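Local atomic coordinates of DNA ligase (Alteromonas mediterranea, PDB entry 6GDR), a protein that probably seals breaks in duplex DNA in an ATP-dependent reaction, as a Lig E DNA ligase that binds DNA with a minimal scaffold. Residues Thr45-Arg50 with Ile55-Trp60; Leu74-Gly79 with Ala85-Ser90. All coordinates share one frame; numbering follows the deposited sequence.

Contact 1: Thr45-Arg50 with Ile55-Trp60; sequences TELRTR and IDAPAW. Unlike the reference sequence in segment 55-60: Asp56 (reference Ala). With AMP (adenosine monophosphate), chain G; nucleotides of chain B.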
loop_
_atom_site.group_PDB
_atom_site.type_symbol
_atom_site.label_atom_id
_atom_site.label_comp_id
_atom_site.label_asym_id
_atom_site.label_seq_id
_atom_site.Cartn_x
_atom_site.Cartn_y
_atom_site.Cartn_z
ATOM N N THR D 45 7.007 -8.159 21.435
ATOM C CA THR D 45 7.779 -9.390 21.381
ATOM C C THR D 45 7.892 -9.971 19.982
ATOM O O THR D 45 8.808 -10.761 19.738
ATOM C CB THR D 45 7.154 -10.460 22.293
ATOM O OG1 THR D 45 6.947 -9.923 23.605
ATOM C CG2 THR D 45 8.052 -11.691 22.391
ATOM N N GLU D 46 7.007 -9.601 19.059
ATOM C CA GLU D 46 6.857 -10.349 17.821
ATOM C C GLU D 46 6.268 -9.444 16.747
ATOM O O GLU D 46 5.458 -8.561 17.037
ATOM C CB GLU D 46 5.959 -11.569 18.053
ATOM C CG GLU D 46 5.883 -12.547 16.903
ATOM C CD GLU D 46 4.976 -13.719 17.222
ATOM O OE1 GLU D 46 3.991 -13.523 17.966
ATOM O OE2 GLU D 46 5.252 -14.838 16.742
ATOM N N LEU D 47 6.688 -9.677 15.506
ATOM C CA LEU D 47 6.137 -8.995 14.344
ATOM C C LEU D 47 5.084 -9.873 13.678
ATOM O O LEU D 47 5.204 -11.101 13.650
ATOM C CB LEU D 47 7.233 -8.659 13.332
ATOM C CG LEU D 47 8.196 -7.528 13.689
ATOM C CD1 LEU D 47 9.397 -7.557 12.758
ATOM C CD2 LEU D 47 7.493 -6.181 13.616
ATOM N N ARG D 48 4.054 -9.232 13.129
ATOM C CA ARG D 48 2.980 -9.962 12.472
ATOM C C ARG D 48 2.391 -9.111 11.356
ATOM O O ARG D 48 2.377 -7.880 11.434
ATOM C CB ARG D 48 1.889 -10.368 13.467
ATOM C CG ARG D 48 2.361 -11.370 14.505
ATOM C CD ARG D 48 1.200 -11.995 15.251
ATOM N NE ARG D 48 1.633 -13.104 16.097
ATOM C CZ ARG D 48 1.733 -14.371 15.697
ATOM N NH1 ARG D 48 1.431 -14.714 14.452
ATOM N NH2 ARG D 48 2.141 -15.300 16.549
ATOM N N THR D 49 1.895 -9.788 10.323
ATOM C CA THR D 49 1.383 -9.127 9.134
ATOM C C THR D 49 -0.010 -8.551 9.393
ATOM O O THR D 49 -0.541 -8.600 10.506
ATOM C CB THR D 49 1.342 -10.104 7.961
ATOM O OG1 THR D 49 0.391 -11.140 8.233
ATOM C CG2 THR D 49 2.710 -10.729 7.730
ATOM N N ARG D 50 -0.611 -7.999 8.337
ATOM C CA ARG D 50 -1.943 -7.415 8.451
ATOM C C ARG D 50 -2.933 -8.407 9.046
ATOM O O ARG D 50 -3.780 -8.038 9.867
ATOM C CB ARG D 50 -2.428 -6.947 7.078
ATOM C CG ARG D 50 -3.783 -6.246 7.094
ATOM C CD ARG D 50 -4.342 -6.090 5.690
ATOM N NE ARG D 50 -3.373 -5.493 4.776
ATOM C CZ ARG D 50 -3.145 -4.188 4.660
ATOM N NH1 ARG D 50 -3.815 -3.320 5.405
ATOM N NH2 ARG D 50 -2.240 -3.750 3.797
ATOM N N ILE D 55 5.779 -12.974 11.291
ATOM C CA ILE D 55 6.919 -12.599 10.464
ATOM C C ILE D 55 8.168 -13.164 11.127
ATOM O O ILE D 55 8.436 -12.893 12.302
ATOM C CB ILE D 55 7.011 -11.073 10.300
ATOM C CG1 ILE D 55 5.757 -10.548 9.590
ATOM C CG2 ILE D 55 8.266 -10.692 9.523
ATOM C CD1 ILE D 55 5.654 -9.035 9.537
ATOM N N ASP D 56 8.930 -13.962 10.376
ATOM C CA ASP D 56 10.088 -14.667 10.925
ATOM C C ASP D 56 11.332 -13.812 10.699
ATOM O O ASP D 56 12.113 -14.015 9.766
ATOM C CB ASP D 56 10.221 -16.045 10.289
ATOM C CG ASP D 56 11.214 -16.928 11.016
ATOM O OD1 ASP D 56 11.745 -16.494 12.061
ATOM O OD2 ASP D 56 11.466 -18.056 10.543
ATOM N N ALA D 57 11.520 -12.829 11.593
ATOM C CA ALA D 57 12.634 -11.902 11.481
ATOM C C ALA D 57 13.769 -12.305 12.415
ATOM O O ALA D 57 13.532 -12.896 13.473
ATOM C CB ALA D 57 12.187 -10.479 11.823
ATOM N N PRO D 58 15.021 -12.002 12.065
ATOM C CA PRO D 58 16.129 -12.313 12.975
ATOM C C PRO D 58 15.973 -11.595 14.309
ATOM O O PRO D 58 15.328 -10.549 14.406
ATOM C CB PRO D 58 17.366 -11.821 12.215
ATOM C CG PRO D 58 16.951 -11.783 10.788
ATOM C CD PRO D 58 15.499 -11.429 10.795
ATOM N N ALA D 59 16.581 -12.173 15.347
ATOM C CA ALA D 59 16.487 -11.583 16.680
ATOM C C ALA D 59 17.154 -10.216 16.730
ATOM O O ALA D 59 16.655 -9.297 17.389
ATOM C CB ALA D 59 17.111 -12.522 17.712
ATOM N N TRP D 60 18.287 -10.060 16.040
ATOM C CA TRP D 60 18.978 -8.775 16.039
ATOM C C TRP D 60 18.134 -7.688 15.387
ATOM O O TRP D 60 18.269 -6.507 15.730
ATOM C CB TRP D 60 20.323 -8.897 15.322
ATOM C CG TRP D 60 20.208 -9.279 13.877
ATOM C CD1 TRP D 60 20.305 -10.534 13.350
ATOM C CD2 TRP D 60 19.972 -8.398 12.771
ATOM N NE1 TRP D 60 20.145 -10.490 11.986
ATOM C CE2 TRP D 60 19.939 -9.190 11.606
ATOM C CE3 TRP D 60 19.785 -7.017 12.653
ATOM C CZ2 TRP D 60 19.727 -8.646 10.340
ATOM C CZ3 TRP D 60 19.575 -6.480 11.395
ATOM C CH2 TRP D 60 19.547 -7.294 10.257
HETATM P P AMP G . -3.631 -0.036 0.912
HETATM O O1P AMP G . -2.186 0.190 0.534
HETATM O O2P AMP G . -4.714 0.452 -0.022
HETATM O "O5'" AMP G . -3.874 0.626 2.358
HETATM C "C5'" AMP G . -2.868 1.464 2.920
HETATM C "C4'" AMP G . -1.724 0.612 3.465
HETATM O "O4'" AMP G . -0.470 1.236 3.172
HETATM C "C3'" AMP G . -1.775 0.383 4.967
HETATM O "O3'" AMP G . -2.070 -0.991 5.238
HETATM C "C2'" AMP G . -0.402 0.764 5.485
HETATM O "O2'" AMP G . 0.178 -0.293 6.253
HETATM C "C1'" AMP G . 0.448 1.033 4.249
HETATM N N9 AMP G . 1.374 2.197 4.325
HETATM C C8 AMP G . 2.540 2.237 3.650
HETATM N N7 AMP G . 3.200 3.399 3.881
HETATM C C5 AMP G . 2.451 4.127 4.724
HETATM C C6 AMP G . 2.570 5.454 5.367
HETATM N N6 AMP G . 3.650 6.232 5.136
HETATM N N1 AMP G . 1.574 5.857 6.182
HETATM C C2 AMP G . 0.495 5.087 6.414
HETATM N N3 AMP G . 0.326 3.871 5.858
HETATM C C4 AMP G . 1.248 3.337 5.021
ATOM P P DC B 10 0.456 -6.054 2.897
ATOM O OP1 DC B 10 1.157 -5.091 3.775
ATOM O OP2 DC B 10 -0.870 -6.578 3.296
ATOM O "O5'" DC B 10 0.336 -5.418 1.434
ATOM C "C5'" DC B 10 1.499 -4.905 0.805
ATOM C "C4'" DC B 10 1.295 -4.735 -0.689
ATOM O "O4'" DC B 10 0.993 -6.014 -1.299
ATOM C "C3'" DC B 10 0.135 -3.848 -1.090
ATOM O "O3'" DC B 10 0.490 -2.471 -1.015
ATOM C "C2'" DC B 10 -0.128 -4.309 -2.519
ATOM C "C1'" DC B 10 0.221 -5.802 -2.474
ATOM N N1 DC B 10 -0.978 -6.686 -2.432
ATOM C C2 DC B 10 -1.536 -7.154 -3.627
ATOM O O2 DC B 10 -1.014 -6.837 -4.702
ATOM N N3 DC B 10 -2.631 -7.949 -3.572
ATOM C C4 DC B 10 -3.165 -8.270 -2.393
ATOM N N4 DC B 10 -4.246 -9.056 -2.392
ATOM C C5 DC B 10 -2.615 -7.799 -1.166
ATOM C C6 DC B 10 -1.533 -7.016 -1.232
ATOM P P DC B 9 -1.538 -11.447 4.636
ATOM O OP1 DC B 9 -1.377 -10.890 6.025
ATOM O OP2 DC B 9 -2.858 -11.053 4.034
ATOM O "O5'" DC B 9 -0.346 -11.015 3.706
ATOM C "C5'" DC B 9 0.449 -9.919 4.093
ATOM C "C4'" DC B 9 1.477 -9.646 2.991
ATOM O "O4'" DC B 9 1.542 -10.626 2.157
ATOM C "C3'" DC B 9 0.997 -8.424 2.133
ATOM O "O3'" DC B 9 1.446 -7.301 2.681
ATOM C "C2'" DC B 9 1.628 -8.688 0.753
ATOM C "C1'" DC B 9 1.610 -10.000 0.645
ATOM N N1 DC B 9 0.494 -10.413 -0.084
ATOM C C2 DC B 9 0.558 -10.473 -1.534
ATOM O O2 DC B 9 1.583 -10.163 -2.113
ATOM N N3 DC B 9 -0.612 -10.907 -2.299
ATOM C C4 DC B 9 -1.811 -11.270 -1.645
ATOM N N4 DC B 9 -2.927 -11.686 -2.406
ATOM C C5 DC B 9 -1.885 -11.212 -0.174
ATOM C C6 DC B 9 -0.719 -10.779 0.590
HETATM O O HOH W 1 8.221 -11.833 14.555
#

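Contact 2: Leu74-Gly79 with Ala85-Ser90; sequences LWIARG and ASIVLS. With nucleotides of chain A; nucleotides of chain B.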
loop_
_atom_site.group_PDB
_atom_site.type_symbol
_atom_site.label_atom_id
_atom_site.label_comp_id
_atom_site.label_asym_id
_atom_site.label_seq_id
_atom_site.Cartn_x
_atom_site.Cartn_y
_atom_site.Cartn_z
ATOM N N LEU D 74 7.507 -2.509 6.821
ATOM C CA LEU D 74 8.817 -3.067 6.511
ATOM C C LEU D 74 9.190 -2.687 5.085
ATOM O O LEU D 74 8.494 -3.055 4.133
ATOM C CB LEU D 74 8.808 -4.582 6.693
ATOM C CG LEU D 74 8.537 -5.065 8.119
ATOM C CD1 LEU D 74 8.415 -6.577 8.157
ATOM C CD2 LEU D 74 9.630 -4.595 9.068
ATOM N N TRP D 75 10.292 -1.955 4.937
ATOM C CA TRP D 75 10.571 -1.249 3.697
ATOM C C TRP D 75 12.072 -1.034 3.568
ATOM O O TRP D 75 12.772 -0.832 4.564
ATOM C CB TRP D 75 9.817 0.086 3.671
ATOM C CG TRP D 75 9.999 0.918 2.440
ATOM C CD1 TRP D 75 9.442 0.703 1.213
ATOM C CD2 TRP D 75 10.764 2.123 2.329
ATOM N NE1 TRP D 75 9.824 1.695 0.341
ATOM C CE2 TRP D 75 10.636 2.578 1.002
ATOM C CE3 TRP D 75 11.550 2.859 3.222
ATOM C CZ2 TRP D 75 11.265 3.736 0.546
ATOM C CZ3 TRP D 75 12.176 4.006 2.766
ATOM C CH2 TRP D 75 12.030 4.432 1.440
ATOM N N ILE D 76 12.554 -1.084 2.326
ATOM C CA ILE D 76 13.966 -0.878 2.023
ATOM C C ILE D 76 14.120 0.462 1.317
ATOM O O ILE D 76 14.720 1.399 1.854
ATOM C CB ILE D 76 14.524 -2.022 1.155
ATOM C CG1 ILE D 76 14.374 -3.365 1.876
ATOM C CG2 ILE D 76 15.990 -1.767 0.808
ATOM C CD1 ILE D 76 14.569 -4.568 0.975
ATOM N N ALA D 77 13.580 0.554 0.106
ATOM C CA ALA D 77 13.648 1.770 -0.692
ATOM C C ALA D 77 12.513 1.726 -1.707
ATOM O O ALA D 77 11.760 0.751 -1.782
ATOM C CB ALA D 77 15.012 1.910 -1.373
ATOM N N ARG D 78 12.394 2.794 -2.491
ATOM C CA ARG D 78 11.348 2.871 -3.499
ATOM C C ARG D 78 11.560 1.818 -4.583
ATOM O O ARG D 78 12.691 1.488 -4.951
ATOM C CB ARG D 78 11.319 4.264 -4.125
ATOM C CG ARG D 78 10.977 5.369 -3.145
ATOM C CD ARG D 78 11.264 6.739 -3.733
ATOM N NE ARG D 78 10.858 7.816 -2.835
ATOM C CZ ARG D 78 11.209 9.089 -2.986
ATOM N NH1 ARG D 78 11.983 9.455 -3.999
ATOM N NH2 ARG D 78 10.790 10.000 -2.118
ATOM N N GLY D 79 10.450 1.291 -5.096
ATOM C CA GLY D 79 10.509 0.310 -6.162
ATOM C C GLY D 79 11.134 -1.011 -5.777
ATOM O O GLY D 79 11.639 -1.721 -6.650
ATOM N N ALA D 85 9.022 -8.174 -0.248
ATOM C CA ALA D 85 8.092 -9.245 0.086
ATOM C C ALA D 85 8.769 -10.608 0.080
ATOM O O ALA D 85 8.289 -11.530 0.749
ATOM C CB ALA D 85 6.913 -9.235 -0.888
ATOM N N SER D 86 9.874 -10.756 -0.653
ATOM C CA SER D 86 10.587 -12.029 -0.659
ATOM C C SER D 86 11.323 -12.252 0.656
ATOM O O SER D 86 11.392 -13.386 1.148
ATOM C CB SER D 86 11.560 -12.078 -1.838
ATOM O OG SER D 86 12.321 -13.273 -1.821
ATOM N N ILE D 87 11.864 -11.187 1.248
ATOM C CA ILE D 87 12.610 -11.326 2.494
ATOM C C ILE D 87 11.657 -11.531 3.668
ATOM O O ILE D 87 11.870 -12.406 4.516
ATOM C CB ILE D 87 13.515 -10.099 2.718
ATOM C CG1 ILE D 87 14.488 -9.920 1.541
ATOM C CG2 ILE D 87 14.266 -10.233 4.041
ATOM C CD1 ILE D 87 15.388 -8.697 1.660
ATOM N N VAL D 88 10.593 -10.728 3.735
ATOM C CA VAL D 88 9.776 -10.668 4.945
ATOM C C VAL D 88 8.942 -11.932 5.113
ATOM O O VAL D 88 8.820 -12.466 6.222
ATOM C CB VAL D 88 8.894 -9.406 4.916
ATOM C CG1 VAL D 88 7.882 -9.426 6.055
ATOM C CG2 VAL D 88 9.763 -8.151 4.999
ATOM N N LEU D 89 8.346 -12.427 4.030
ATOM C CA LEU D 89 7.392 -13.520 4.158
ATOM C C LEU D 89 8.050 -14.892 4.214
ATOM O O LEU D 89 7.390 -15.861 4.605
ATOM C CB LEU D 89 6.398 -13.488 2.997
ATOM C CG LEU D 89 5.620 -12.183 2.816
ATOM C CD1 LEU D 89 4.722 -12.275 1.589
ATOM C CD2 LEU D 89 4.800 -11.847 4.053
ATOM N N SER D 90 9.323 -15.000 3.845
ATOM C CA SER D 90 9.991 -16.294 3.819
ATOM C C SER D 90 10.448 -16.693 5.216
ATOM O O SER D 90 10.879 -15.852 6.009
ATOM C CB SER D 90 11.188 -16.256 2.870
ATOM O OG SER D 90 10.783 -15.932 1.550
ATOM P P DC A 16 10.284 -16.051 -2.875
ATOM O OP1 DC A 16 11.476 -15.649 -2.096
ATOM O OP2 DC A 16 10.451 -16.788 -4.147
ATOM O "O5'" DC A 16 9.325 -16.901 -1.923
ATOM C "C5'" DC A 16 8.622 -16.250 -0.874
ATOM C "C4'" DC A 16 7.961 -17.256 0.047
ATOM O "O4'" DC A 16 6.671 -17.643 -0.506
ATOM C "C3'" DC A 16 8.737 -18.553 0.235
ATOM O "O3'" DC A 16 8.550 -19.056 1.557
ATOM C "C2'" DC A 16 8.134 -19.453 -0.837
ATOM C "C1'" DC A 16 6.670 -19.026 -0.818
ATOM N N1 DC A 16 5.935 -19.218 -2.117
ATOM C C2 DC A 16 4.632 -19.732 -2.107
ATOM O O2 DC A 16 4.108 -20.037 -1.029
ATOM N N3 DC A 16 3.978 -19.887 -3.287
ATOM C C4 DC A 16 4.573 -19.548 -4.431
ATOM N N4 DC A 16 3.888 -19.720 -5.566
ATOM C C5 DC A 16 5.896 -19.018 -4.462
ATOM C C6 DC A 16 6.531 -18.866 -3.295
ATOM P P DT A 15 8.623 -12.142 -7.959
ATOM O OP1 DT A 15 9.884 -11.391 -7.769
ATOM O OP2 DT A 15 8.462 -13.025 -9.136
ATOM O "O5'" DT A 15 8.339 -13.012 -6.651
ATOM C "C5'" DT A 15 8.222 -12.372 -5.389
ATOM C "C4'" DT A 15 7.778 -13.352 -4.320
ATOM O "O4'" DT A 15 6.392 -13.704 -4.531
ATOM C "C3'" DT A 15 8.547 -14.678 -4.303
ATOM O "O3'" DT A 15 9.427 -14.727 -3.182
ATOM C "C2'" DT A 15 7.456 -15.762 -4.245
ATOM C "C1'" DT A 15 6.173 -14.980 -3.992
ATOM N N1 DT A 15 4.958 -15.576 -4.634
ATOM C C2 DT A 15 3.934 -16.036 -3.838
ATOM O O2 DT A 15 3.959 -15.990 -2.621
ATOM N N3 DT A 15 2.868 -16.558 -4.522
ATOM C C4 DT A 15 2.727 -16.665 -5.894
ATOM O O4 DT A 15 1.729 -17.151 -6.414
ATOM C C5 DT A 15 3.837 -16.164 -6.670
ATOM C C7 DT A 15 3.799 -16.225 -8.168
ATOM C C6 DT A 15 4.887 -15.648 -6.011
ATOM P P DC B 9 -1.538 -11.447 4.636
ATOM O OP1 DC B 9 -1.377 -10.890 6.025
ATOM O OP2 DC B 9 -2.858 -11.053 4.034
ATOM O "O5'" DC B 9 -0.346 -11.015 3.706
ATOM C "C5'" DC B 9 0.449 -9.919 4.093
ATOM C "C4'" DC B 9 1.477 -9.646 2.991
ATOM O "O4'" DC B 9 1.542 -10.626 2.157
ATOM C "C3'" DC B 9 0.997 -8.424 2.133
ATOM O "O3'" DC B 9 1.446 -7.301 2.681
ATOM C "C2'" DC B 9 1.628 -8.688 0.753
ATOM C "C1'" DC B 9 1.610 -10.000 0.645
ATOM N N1 DC B 9 0.494 -10.413 -0.084
ATOM C C2 DC B 9 0.558 -10.473 -1.534
ATOM O O2 DC B 9 1.583 -10.163 -2.113
ATOM N N3 DC B 9 -0.612 -10.907 -2.299
ATOM C C4 DC B 9 -1.811 -11.270 -1.645
ATOM N N4 DC B 9 -2.927 -11.686 -2.406
ATOM C C5 DC B 9 -1.885 -11.212 -0.174
ATOM C C6 DC B 9 -0.719 -10.779 0.590
#

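Contact 1: Thr45-Arg50 with Ile55-Trp60
The guanidinium of Arg50, next to the Thr49 that packs on Ile55, meets its partners at its edge and close to its plane: the ribose O3' of AMP and phosphate oxygen OP2 of DC10 of chain B. NH1 reaches O3' at 2.9 Å and NE reaches OP2 at 3.1 Å, while NH2 bonds to both, weakly to O3'. A bend at chi3 (-51°) turns the group toward the nucleotides. Strand 47-48 is an edge strand of the mixed sheet in the ATP-dependent ligase domain, and the returning chain at Ile55 closes on it. Ile55 N donates to Leu47 O at 3.1 Å, nearly straight (175°) but from above the carbonyl plane. The complementary link runs through a water, which accepts from Leu47 N and donates to Ile55 O. Alongside, Leu47 CB lies 3.9 Å from Ile55 CB, and Leu47 CD1 reaches the methyl of Ala57. The side chains of Thr49 and Ile55 cross obliquely, with CG2 of Thr49 3.6 Å from CG1 of Ile55. The other Thr49 branch, held between backbone N and carbonyl carbon (chi1 66°), hydrogen-bonds through OG1 to OP1 of DC9 of chain B at 2.8 Å.

Contact 2: Leu74-Gly79 with Ala85-Ser90
Leu74 and Val88 meet methyl to methyl, their side chains running at a slant to one another. CD1 of Leu74 touches both branches of the valine: CG1 at 3.6 Å and CG2 at 3.8 Å. Val88 sets CG1 anti to its backbone N (chi1 171°) and CG2 anti to its carbonyl carbon, which presents the fork to the leucine. Further along, Ile76 and Ile87 meet more loosely through their terminal methyls, CD1 to CD1 at 4.3 Å. Both links between the segments are apolar, and the sheet side of the seam is extended by Ile38, against which Val88 also packs.

Other side chains of the same segment reach bound DNA. Ser86 OG donates a short bond, 2.5 Å, to OP1 of DC16 of chain A. Leu89 lays CD1 3.6 Å from the sugar O4' of DC9 of chain B. Ser90 bonds back to the preceding turn: its OG donates to Ser86 O at 2.6 Å, in the carbonyl plane. The same OG abuts C5' of DC16 of chain A. Replacing Ser90 with an alanine removes the hydroxyl, and the Ser86 carbonyl is then likely to lose this mate, leaving the turn less firmly tied beside the DNA backbone. On segment 74-79, Arg78 forms a salt bridge with Glu33 of the AMP pocket.

The arrangement is a strand followed in the chain by a helix that packs back on it: strand 70-75, inside the mixed sheet of the ATP-dependent ligase domain, is joined to helix 81-89, which packs on segment 74-79 through Val88 and Ile87 and touches two DNA chains, through the Ser86 hydrogen bond to chain A and the packing of Leu89 on chain B.

How the contacts relate
Contact 1 closes before contact 2 opens along the chain, and their centres lie about 13 Å apart, yet they share one apolar core. Ile55 joins them: its CG2 packs on CG1 of Val88 at 3.7 Å, and its CD1 on CD1 of Leu74 at 3.9 Å. Both contacts reach the same sheet, contact 1 at an edge strand and contact 2 on an inner one. DC9 of chain B is touched from both, at its phosphate by Thr49 and at its sugar by Leu89. The AMP is bound directly by Arg50 of contact 1, whereas the side chain of Leu74 in contact 2 stays about 10 Å away from it.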